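Local atomic coordinates of B-agarase (Agarivorans gilvus, PDB entry 5Z6P), a protein that probably hydrolyses the beta-galactosidic linkages of agarose as a glycoside hydrolase of family 50. Residues W623-P627 and E628-A632; R631-A634 and K635-V639; A353-A356 and S357-R361. All coordinates share one frame; numbering follows the deposited sequence.

Contact 1: W623-P627 and E628-A632; sequences WGMNP and EVVRA
Asn626 caps the N terminus of helix 627-634, its side-chain OD1 accepting from Val629 N at 2.9 Å in the classic N-cap bond. The N-H points fairly straight at the oxygen, and the donor lies somewhat tilted from the amide plane. With CG held between its own backbone N and carbonyl carbon (chi1 49°), the Asn626 amide folds back over the first turn rather than out along the incoming loop. Its other end is gripped separately: ND2 donates to Gly513 O and, weakly, to Trp512 O, which fixes the rotation of the amide and leaves OD1 turned to the helix. Val629 CG2 packs on the capping oxygen, 3.2 Å from Asn626 OD1, and the Val629 and Asn626 side chains cross nearly perpendicular.

Two backbone bonds continue the cap into the first turn. Val630 N reaches Asn626 O at 3.1 Å, and Arg631 N reaches Pro627 O at 2.9 Å. Pro627 has no N-H to offer, which costs the helix no bond, because in the first turn there is no earlier helical carbonyl for it to reach.

The one apolar touch is light, Met625 CE approaching Val630 CG2 at 4.3 Å. The Arg631 chain bends at its third torsion (chi3 -95°), and Pro627 O stands over one face of its guanidinium, offset toward the rim; the charge itself pairs with Glu592 through NH1.

Glu628 runs alongside Pro627, OE1 lying 3.6 Å from Pro627 CD, and its carboxylate is bound by His521 through OE1 and Tyr522 through OE2. Helix 581-609 packs against Asn626, Glu628 and Ala632, helix 518-521 meets Asn626 and Pro627, and Ile660 of helix 657-660 touches Val630 and Arg631, so the helix start is wedged among three helices before the chain moves on toward strand 640-643.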
loop_
_atom_site.group_PDB
_atom_site.type_symbol
_atom_site.label_atom_id
_atom_site.label_comp_id
_atom_site.label_asym_id
_atom_site.label_seq_id
_atom_site.Cartn_x
_atom_site.Cartn_y
_atom_site.Cartn_z
ATOM N N TRP A 623 7.322 5.230 3.804
ATOM C CA TRP A 623 8.764 5.144 3.533
ATOM C C TRP A 623 9.236 6.284 2.617
ATOM O O TRP A 623 10.414 6.378 2.271
ATOM C CB TRP A 623 9.119 3.800 2.891
ATOM C CG TRP A 623 8.163 3.407 1.803
ATOM C CD1 TRP A 623 7.150 2.491 1.896
ATOM C CD2 TRP A 623 8.104 3.929 0.470
ATOM N NE1 TRP A 623 6.475 2.417 0.712
ATOM C CE2 TRP A 623 7.044 3.284 -0.185
ATOM C CE3 TRP A 623 8.843 4.885 -0.238
ATOM C CZ2 TRP A 623 6.702 3.559 -1.503
ATOM C CZ3 TRP A 623 8.507 5.152 -1.537
ATOM C CH2 TRP A 623 7.455 4.489 -2.161
ATOM N N GLY A 624 8.298 7.123 2.202
ATOM C CA GLY A 624 8.611 8.231 1.328
ATOM C C GLY A 624 8.089 9.519 1.908
ATOM O O GLY A 624 7.361 10.244 1.250
ATOM N N MET A 625 8.446 9.784 3.158
ATOM C CA MET A 625 8.048 11.016 3.817
ATOM C C MET A 625 8.943 11.356 4.986
ATOM O O MET A 625 9.619 10.501 5.556
ATOM C CB MET A 625 6.588 10.950 4.271
ATOM C CG MET A 625 6.295 9.928 5.322
ATOM S SD MET A 625 4.606 10.124 5.922
ATOM C CE MET A 625 4.833 11.311 7.250
ATOM N N ASN A 626 8.937 12.638 5.323
ATOM C CA ASN A 626 9.821 13.188 6.332
ATOM C C ASN A 626 9.388 14.626 6.629
ATOM O O ASN A 626 8.627 15.201 5.854
ATOM C CB ASN A 626 11.263 13.115 5.843
ATOM C CG ASN A 626 11.410 13.649 4.448
ATOM O OD1 ASN A 626 11.201 14.839 4.210
ATOM N ND2 ASN A 626 11.761 12.772 3.509
ATOM N N PRO A 627 9.848 15.203 7.763
ATOM C CA PRO A 627 9.367 16.546 8.123
ATOM C C PRO A 627 9.611 17.557 7.013
ATOM O O PRO A 627 8.753 18.373 6.719
ATOM C CB PRO A 627 10.179 16.891 9.373
ATOM C CG PRO A 627 10.500 15.564 9.979
ATOM C CD PRO A 627 10.710 14.630 8.807
ATOM N N GLU A 628 10.758 17.458 6.362
ATOM C CA GLU A 628 11.095 18.388 5.288
ATOM C C GLU A 628 10.077 18.416 4.138
ATOM O O GLU A 628 9.620 19.486 3.755
ATOM C CB GLU A 628 12.488 18.062 4.759
ATOM C CG GLU A 628 13.600 18.338 5.768
ATOM C CD GLU A 628 13.821 17.206 6.761
ATOM O OE1 GLU A 628 13.139 16.161 6.669
ATOM O OE2 GLU A 628 14.702 17.365 7.633
ATOM N N VAL A 629 9.696 17.256 3.594
ATOM C CA VAL A 629 8.806 17.261 2.441
ATOM C C VAL A 629 7.345 17.484 2.869
ATOM O O VAL A 629 6.542 17.998 2.103
ATOM C CB VAL A 629 8.956 15.955 1.578
ATOM C CG1 VAL A 629 10.400 15.836 1.044
ATOM C CG2 VAL A 629 8.560 14.706 2.350
ATOM N N VAL A 630 7.009 17.166 4.110
ATOM C CA VAL A 630 5.678 17.507 4.614
ATOM C C VAL A 630 5.535 19.029 4.778
ATOM O O VAL A 630 4.561 19.611 4.335
ATOM C CB VAL A 630 5.355 16.804 5.963
ATOM C CG1 VAL A 630 4.086 17.386 6.580
ATOM C CG2 VAL A 630 5.202 15.278 5.764
ATOM N N ARG A 631 6.525 19.676 5.381
ATOM C CA ARG A 631 6.491 21.140 5.469
ATOM C C ARG A 631 6.452 21.760 4.061
ATOM O O ARG A 631 5.748 22.725 3.831
ATOM C CB ARG A 631 7.680 21.675 6.280
ATOM C CG ARG A 631 7.535 21.448 7.776
ATOM C CD ARG A 631 8.550 22.226 8.624
ATOM N NE ARG A 631 9.717 21.413 8.956
ATOM C CZ ARG A 631 10.863 21.560 8.337
ATOM N NH1 ARG A 631 10.928 22.480 7.411
ATOM N NH2 ARG A 631 11.919 20.806 8.617
ATOM N N ALA A 632 7.141 21.160 3.101
ATOM C CA ALA A 632 7.114 21.706 1.748
ATOM C C ALA A 632 5.707 21.595 1.158
ATOM O O ALA A 632 5.221 22.508 0.481
ATOM C CB ALA A 632 8.119 20.999 0.868
#

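Contact 2: R631-A634 and K635-V639; sequences RAAA and KHVDV
The His636 imidazole is met obliquely by Ala632 O, nearest ring atom CD2, and its side chain also touches Arg600 of helix 581-609. This is the C-terminal end of helix 627-634, where the chain leaves the helix for strand 640-643 and the last carbonyls gather the N-H groups of the turn.

Ala633 O takes two of them. Val637 N arrives nearly straight at 2.9 Å, a helical i to i+4 bond, whereas His636 N, also at 2.9 Å, comes from above the carbonyl plane, as is common for an i to i+3 bond. Lys635 N is shared more loosely, between Ala632 O at 3.3 Å and, weakly, Arg631 O.

Lys635 sends its extended chain back alongside the helix, CG lying 3.3 Å from Arg631 O. CG beside the backbone N (chi1 -56°) starts it in that direction, and NZ ends at Ser596 OG and Glu592 OE2. Because Glu592 also pairs with Arg631, the two like charges, with Arg631 NH1 and Lys635 NZ 6.3 Å apart, are probably balanced by one carboxylate.

On the buried side, Ala633 CB and Val637 CG1 meet at 4.3 Å; Ala633 also touches Phe599, and Val637 Tyr615. A water bridges two carbonyls, donating to Ala634 O at 2.8 Å and to Val637 O at 2.7 Å.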
loop_
_atom_site.group_PDB
_atom_site.type_symbol
_atom_site.label_atom_id
_atom_site.label_comp_id
_atom_site.label_asym_id
_atom_site.label_seq_id
_atom_site.Cartn_x
_atom_site.Cartn_y
_atom_site.Cartn_z
ATOM N N ARG A 631 6.525 19.676 5.381
ATOM C CA ARG A 631 6.491 21.140 5.469
ATOM C C ARG A 631 6.452 21.760 4.061
ATOM O O ARG A 631 5.748 22.725 3.831
ATOM C CB ARG A 631 7.680 21.675 6.280
ATOM C CG ARG A 631 7.535 21.448 7.776
ATOM C CD ARG A 631 8.550 22.226 8.624
ATOM N NE ARG A 631 9.717 21.413 8.956
ATOM C CZ ARG A 631 10.863 21.560 8.337
ATOM N NH1 ARG A 631 10.928 22.480 7.411
ATOM N NH2 ARG A 631 11.919 20.806 8.617
ATOM N N ALA A 632 7.141 21.160 3.101
ATOM C CA ALA A 632 7.114 21.706 1.748
ATOM C C ALA A 632 5.707 21.595 1.158
ATOM O O ALA A 632 5.221 22.508 0.481
ATOM C CB ALA A 632 8.119 20.999 0.868
ATOM N N ALA A 633 5.053 20.473 1.422
ATOM C CA ALA A 633 3.736 20.254 0.855
ATOM C C ALA A 633 2.776 21.247 1.476
ATOM O O ALA A 633 1.994 21.880 0.788
ATOM C CB ALA A 633 3.263 18.830 1.092
ATOM N N ALA A 634 2.871 21.380 2.792
ATOM C CA ALA A 634 2.000 22.263 3.545
ATOM C C ALA A 634 1.997 23.721 3.007
ATOM O O ALA A 634 1.016 24.422 3.175
ATOM C CB ALA A 634 2.393 22.225 5.036
ATOM N N LYS A 635 3.064 24.143 2.317
ATOM C CA LYS A 635 3.166 25.515 1.781
ATOM C C LYS A 635 2.235 25.735 0.605
ATOM O O LYS A 635 1.870 26.863 0.309
ATOM C CB LYS A 635 4.598 25.844 1.314
ATOM C CG LYS A 635 5.668 25.672 2.362
ATOM C CD LYS A 635 7.052 26.045 1.834
ATOM C CE LYS A 635 8.106 25.773 2.890
ATOM N NZ LYS A 635 9.471 25.908 2.337
ATOM N N HIS A 636 1.883 24.657 -0.090
ATOM C CA HIS A 636 1.254 24.807 -1.392
ATOM C C HIS A 636 -0.014 23.962 -1.624
ATOM O O HIS A 636 -0.879 24.381 -2.362
ATOM C CB HIS A 636 2.287 24.513 -2.502
ATOM C CG HIS A 636 3.472 25.431 -2.477
ATOM N ND1 HIS A 636 3.407 26.747 -2.893
ATOM C CD2 HIS A 636 4.752 25.240 -2.066
ATOM C CE1 HIS A 636 4.582 27.320 -2.724
ATOM N NE2 HIS A 636 5.416 26.430 -2.225
ATOM N N VAL A 637 -0.129 22.787 -1.012
ATOM C CA VAL A 637 -1.323 21.989 -1.246
ATOM C C VAL A 637 -2.518 22.536 -0.474
ATOM O O VAL A 637 -2.370 23.307 0.470
ATOM C CB VAL A 637 -1.113 20.501 -0.877
ATOM C CG1 VAL A 637 0.124 19.948 -1.590
ATOM C CG2 VAL A 637 -1.015 20.322 0.615
ATOM N N ASP A 638 -3.710 22.142 -0.895
ATOM C CA ASP A 638 -4.902 22.470 -0.163
ATOM C C ASP A 638 -5.153 21.416 0.931
ATOM O O ASP A 638 -5.595 21.741 2.042
ATOM C CB ASP A 638 -6.075 22.577 -1.119
ATOM C CG ASP A 638 -5.926 23.732 -2.098
ATOM O OD1 ASP A 638 -5.695 24.872 -1.667
ATOM O OD2 ASP A 638 -6.045 23.501 -3.300
ATOM N N VAL A 639 -4.863 20.159 0.602
ATOM C CA VAL A 639 -4.991 19.052 1.534
ATOM C C VAL A 639 -3.752 18.203 1.411
ATOM O O VAL A 639 -3.326 17.906 0.292
ATOM C CB VAL A 639 -6.231 18.172 1.250
ATOM C CG1 VAL A 639 -6.300 17.006 2.241
ATOM C CG2 VAL A 639 -7.492 18.975 1.283
HETATM O O HOH W 1 -1.064 25.433 1.533
#

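Contact 3: A353-A356 and S357-R361; sequences AKVA and SEVRR
Four successive i to i+4 backbone bonds, from Ser357 N to Ala353 O through to Arg360 N to Ala356 O, run through this short alpha-helix, 353-361; the straightest joins Val359 N to Val355 O at 2.9 Å. Along one exposed edge, Lys354 and Glu358 form a salt bridge one turn apart, Lys354 NZ to Glu358 OE1 at 2.9 Å. The ammonium meets the oxygen from above the carboxylate plane. Lys354 leaves the backbone with CG anti to N (chi1 173°), then bends at its third and fourth torsions to bring NZ round to the glutamate, while Glu358 reaches out straight from CG.

Next to this pair Val355 and Val359 run abreast down the same flank, with their CG2 methyls 4.0 Å apart. Val359 CG2 also rests 3.2 Å from Val355 O.

Other side chains join the helix to strand 315-325: Ser357 OG is hydrogen-bonded to Gly318 O, and the buried Arg360 donates from NH1 to Ile316 O while touching Leu157 and Thr723 in loops. Ser357 CB sits 3.1 Å from both Ala353 O and Lys354 O.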
loop_
_atom_site.group_PDB
_atom_site.type_symbol
_atom_site.label_atom_id
_atom_site.label_comp_id
_atom_site.label_asym_id
_atom_site.label_seq_id
_atom_site.Cartn_x
_atom_site.Cartn_y
_atom_site.Cartn_z
ATOM N N ALA A 353 11.870 -18.939 -18.234
ATOM C CA ALA A 353 10.591 -18.264 -18.408
ATOM C C ALA A 353 9.605 -19.246 -19.020
ATOM O O ALA A 353 8.413 -19.202 -18.738
ATOM C CB ALA A 353 10.734 -17.026 -19.277
ATOM N N LYS A 354 10.121 -20.147 -19.852
ATOM C CA LYS A 354 9.274 -21.109 -20.536
ATOM C C LYS A 354 8.580 -22.064 -19.568
ATOM O O LYS A 354 7.398 -22.345 -19.726
ATOM C CB LYS A 354 10.082 -21.905 -21.558
ATOM C CG LYS A 354 9.307 -23.035 -22.200
ATOM C CD LYS A 354 10.147 -23.776 -23.228
ATOM C CE LYS A 354 10.015 -25.282 -23.070
ATOM N NZ LYS A 354 8.655 -25.791 -23.424
ATOM N N VAL A 355 9.299 -22.574 -18.572
ATOM C CA VAL A 355 8.659 -23.477 -17.620
ATOM C C VAL A 355 7.715 -22.681 -16.720
ATOM O O VAL A 355 6.598 -23.117 -16.467
ATOM C CB VAL A 355 9.679 -24.284 -16.772
ATOM C CG1 VAL A 355 10.813 -23.410 -16.279
ATOM C CG2 VAL A 355 8.975 -24.985 -15.611
ATOM N N ALA A 356 8.153 -21.505 -16.272
ATOM C CA ALA A 356 7.280 -20.612 -15.520
ATOM C C ALA A 356 5.991 -20.380 -16.305
ATOM O O ALA A 356 4.899 -20.435 -15.754
ATOM C CB ALA A 356 7.984 -19.298 -15.228
ATOM N N SER A 357 6.148 -20.166 -17.609
ATOM C CA SER A 357 5.037 -20.003 -18.538
ATOM C C SER A 357 4.045 -21.171 -18.477
ATOM O O SER A 357 2.841 -20.969 -18.356
ATOM C CB SER A 357 5.590 -19.833 -19.966
ATOM O OG SER A 357 4.668 -20.216 -20.965
ATOM N N GLU A 358 4.546 -22.394 -18.554
ATOM C CA GLU A 358 3.670 -23.553 -18.578
ATOM C C GLU A 358 3.040 -23.858 -17.209
ATOM O O GLU A 358 1.909 -24.344 -17.125
ATOM C CB GLU A 358 4.443 -24.767 -19.094
ATOM C CG GLU A 358 4.879 -24.623 -20.554
ATOM C CD GLU A 358 5.750 -25.769 -21.034
ATOM O OE1 GLU A 358 6.988 -25.623 -21.018
ATOM O OE2 GLU A 358 5.195 -26.811 -21.436
ATOM N N VAL A 359 3.770 -23.573 -16.140
ATOM C CA VAL A 359 3.224 -23.749 -14.800
ATOM C C VAL A 359 2.035 -22.815 -14.588
ATOM O O VAL A 359 1.005 -23.216 -14.058
ATOM C CB VAL A 359 4.288 -23.488 -13.723
ATOM C CG1 VAL A 359 3.664 -23.514 -12.342
ATOM C CG2 VAL A 359 5.382 -24.516 -13.826
ATOM N N ARG A 360 2.176 -21.567 -15.027
ATOM C CA ARG A 360 1.103 -20.589 -14.853
ATOM C C ARG A 360 -0.138 -20.958 -15.651
ATOM O O ARG A 360 -1.233 -20.962 -15.109
ATOM C CB ARG A 360 1.566 -19.185 -15.242
ATOM C CG ARG A 360 0.414 -18.177 -15.339
ATOM C CD ARG A 360 -0.325 -18.021 -14.003
ATOM N NE ARG A 360 0.546 -17.479 -12.974
ATOM C CZ ARG A 360 0.719 -16.180 -12.745
ATOM N NH1 ARG A 360 0.066 -15.276 -13.468
ATOM N NH2 ARG A 360 1.544 -15.784 -11.783
ATOM N N ARG A 361 0.032 -21.267 -16.932
ATOM C CA ARG A 361 -1.098 -21.642 -17.776
ATOM C C ARG A 361 -1.850 -22.858 -17.225
ATOM O O ARG A 361 -3.080 -22.914 -17.280
ATOM C CB ARG A 361 -0.626 -21.906 -19.218
ATOM C CG ARG A 361 -1.711 -22.379 -20.179
ATOM C CD ARG A 361 -2.925 -21.471 -20.163
ATOM N NE ARG A 361 -3.988 -21.898 -21.074
ATOM C CZ ARG A 361 -4.987 -22.714 -20.747
ATOM N NH1 ARG A 361 -5.075 -23.223 -19.527
ATOM N NH2 ARG A 361 -5.912 -23.018 -21.641
#

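Following the chain from the N terminus, contact 3 comes first, a single turn-to-turn contact within helix 353-361, bound beside strand 315-325. Contacts 1 and 2 follow much later and share Arg631 and Ala632: contact 1 brings the loop after strand 614-615 into helix 627-634, and contact 2 takes that helix out toward strand 640-643. None closes a loop, since each joins two consecutive segments. Contacts 1 and 2 overlap in series rather than nest, their centres about 10 Å apart, and both rest on helix 581-609. Contact 3 lies across the chain's centre, about 43 Å from contact 1 and about 48 Å from contact 2 between centres, touching neither.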